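Local structure of putative Zn-dependent exopeptidase (Bacteroides vulgatus ATCC 8482, 3GUX) at residues T250-I255 with C265-N270. The protein is a putative zinc-dependent exopeptidase of peptidase family M28, probably an aminopeptidase that removes residues from the N-terminal end of peptides. Numbering follows the deposited sequence.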
loop_
_atom_site.group_PDB
_atom_site.type_symbol
_atom_site.label_atom_id
_atom_site.label_comp_id
_atom_site.label_asym_id
_atom_site.label_seq_id
_atom_site.Cartn_x
_atom_site.Cartn_y
_atom_site.Cartn_z
ATOM N N THR A 250 -10.881 -6.922 9.244
ATOM C CA THR A 250 -10.138 -7.837 8.429
ATOM C C THR A 250 -8.703 -8.016 8.888
ATOM O O THR A 250 -8.066 -7.049 9.305
ATOM C CB THR A 250 -10.156 -7.338 6.969
ATOM O OG1 THR A 250 -9.564 -8.328 6.132
ATOM C CG2 THR A 250 -9.406 -6.022 6.811
ATOM N N VAL A 251 -8.215 -9.260 8.828
ATOM C CA VAL A 251 -6.814 -9.543 9.108
ATOM C C VAL A 251 -6.070 -9.051 7.892
ATOM O O VAL A 251 -6.373 -9.467 6.795
ATOM C CB VAL A 251 -6.496 -11.062 9.356
ATOM C CG1 VAL A 251 -6.946 -11.932 8.202
ATOM C CG2 VAL A 251 -5.019 -11.253 9.555
ATOM N N ASP A 252 -5.111 -8.143 8.063
ATOM C CA ASP A 252 -4.375 -7.582 6.922
ATOM C C ASP A 252 -3.049 -7.000 7.424
ATOM O O ASP A 252 -2.840 -6.901 8.618
ATOM C CB ASP A 252 -5.251 -6.531 6.209
ATOM C CG ASP A 252 -5.025 -6.476 4.700
ATOM O OD1 ASP A 252 -3.982 -6.998 4.247
ATOM O OD2 ASP A 252 -5.865 -5.872 3.971
ATOM N N ASP A 253 -2.195 -6.554 6.521
ATOM C CA ASP A 253 -0.852 -6.107 6.880
ATOM C C ASP A 253 -0.818 -4.960 7.906
ATOM O O ASP A 253 0.127 -4.865 8.702
ATOM C CB ASP A 253 -0.090 -5.703 5.604
ATOM C CG ASP A 253 0.229 -6.893 4.669
ATOM O OD1 ASP A 253 0.720 -7.937 5.149
ATOM O OD2 ASP A 253 0.047 -6.751 3.428
ATOM N N HIS A 254 -1.848 -4.105 7.886
ATOM C CA HIS A 254 -1.927 -2.957 8.785
ATOM C C HIS A 254 -1.964 -3.368 10.260
ATOM O O HIS A 254 -1.503 -2.604 11.094
ATOM C CB HIS A 254 -3.122 -2.084 8.429
ATOM C CG HIS A 254 -4.450 -2.706 8.700
ATOM N ND1 HIS A 254 -4.809 -3.950 8.226
ATOM C CD2 HIS A 254 -5.533 -2.222 9.339
ATOM C CE1 HIS A 254 -6.047 -4.218 8.600
ATOM N NE2 HIS A 254 -6.511 -3.180 9.270
ATOM N N ILE A 255 -2.514 -4.549 10.568
ATOM C CA ILE A 255 -2.523 -5.066 11.933
ATOM C C ILE A 255 -1.107 -5.211 12.438
ATOM O O ILE A 255 -0.807 -4.800 13.547
ATOM C CB ILE A 255 -3.246 -6.433 12.054
ATOM C CG1 ILE A 255 -4.746 -6.267 11.772
ATOM C CG2 ILE A 255 -3.027 -7.053 13.449
ATOM C CD1 ILE A 255 -5.570 -7.514 12.106
ATOM N N CYS A 265 -2.196 2.423 11.350
ATOM C CA CYS A 265 -2.220 2.147 9.948
ATOM C C CYS A 265 -3.626 1.863 9.486
ATOM O O CYS A 265 -4.295 0.978 10.030
ATOM C CB CYS A 265 -1.324 0.955 9.676
ATOM S SG CYS A 265 -1.029 0.709 7.965
ATOM N N VAL A 266 -4.043 2.591 8.449
ATOM C CA VAL A 266 -5.395 2.523 7.913
ATOM C C VAL A 266 -5.461 1.592 6.723
ATOM O O VAL A 266 -4.721 1.768 5.762
ATOM C CB VAL A 266 -5.902 3.958 7.482
ATOM C CG1 VAL A 266 -7.303 3.907 6.969
ATOM C CG2 VAL A 266 -5.840 4.958 8.655
ATOM N N ASP A 267 -6.366 0.622 6.765
ATOM C CA ASP A 267 -6.596 -0.252 5.629
ATOM C C ASP A 267 -7.736 0.305 4.740
ATOM O O ASP A 267 -8.866 0.485 5.225
ATOM C CB ASP A 267 -6.921 -1.666 6.130
ATOM C CG ASP A 267 -6.822 -2.729 5.045
ATOM O OD1 ASP A 267 -6.412 -2.432 3.880
ATOM O OD2 ASP A 267 -7.155 -3.891 5.364
ATOM N N ILE A 268 -7.420 0.627 3.473
ATOM C CA ILE A 268 -8.399 1.028 2.460
ATOM C C ILE A 268 -8.607 -0.266 1.683
ATOM O O ILE A 268 -7.728 -0.644 0.909
ATOM C CB ILE A 268 -7.905 2.171 1.522
ATOM C CG1 ILE A 268 -7.460 3.396 2.357
ATOM C CG2 ILE A 268 -8.974 2.502 0.473
ATOM C CD1 ILE A 268 -6.923 4.602 1.491
ATOM N N ILE A 269 -9.744 -0.927 1.924
ATOM C CA ILE A 269 -10.038 -2.267 1.427
ATOM C C ILE A 269 -11.506 -2.373 1.012
ATOM O O ILE A 269 -12.388 -1.913 1.715
ATOM C CB ILE A 269 -9.666 -3.359 2.481
ATOM C CG1 ILE A 269 -9.885 -4.793 1.939
ATOM C CG2 ILE A 269 -10.392 -3.103 3.827
ATOM C CD1 ILE A 269 -9.239 -5.924 2.808
ATOM N N ASN A 270 -11.758 -2.920 -0.184
ATOM C CA ASN A 270 -13.117 -3.084 -0.638
ATOM C C ASN A 270 -13.920 -4.026 0.282
ATOM O O ASN A 270 -13.425 -5.095 0.652
ATOM C CB ASN A 270 -13.152 -3.589 -2.087
ATOM C CG ASN A 270 -14.561 -3.688 -2.610
ATOM O OD1 ASN A 270 -15.378 -2.769 -2.437
ATOM N ND2 ASN A 270 -14.871 -4.810 -3.224
#
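With CG of His254 tucked between backbone N and carbonyl carbon (chi1 68°) and CG of Asp267 turned anti to its own backbone N, the methylene of Asp267 is set over one face of the His254 imidazole, the two side chains crossing at about a right angle. Asp267 CB lies 3.5 Å from the centroid of the His254 ring, only 7° off the normal, a CH-pi contact. Cys265 O comes up at the ring edge, 3.5 Å from His254 CD2, while Cys265 SG packs against His254 CB. A hydrogen bond from NE2 to Glu215, whose other carboxylate oxygen accepts from Thr250 N, further fixes the ring. Beyond the ring, Asp252 OD2 stands 2.7 Å from Asp267 OD2, the planes of the two carboxylates 71° apart. Ile269 CD1 packs 3.6 Å from Asp252 OD2, and Thr250 CG2 lies 3.4 Å from Asp267 OD2. The start of helix 253-260 is thereby set against strand 265-269, which pairs with strand 198-203 as an outermost strand of the mixed sheet in this M28 exopeptidase fold. Asp203 and Glu161 are further acids near Asp252; carboxylate oxygens as close as those of Asp252 and Asp267 suggest that one of these two acids holds a proton and donates it to the other.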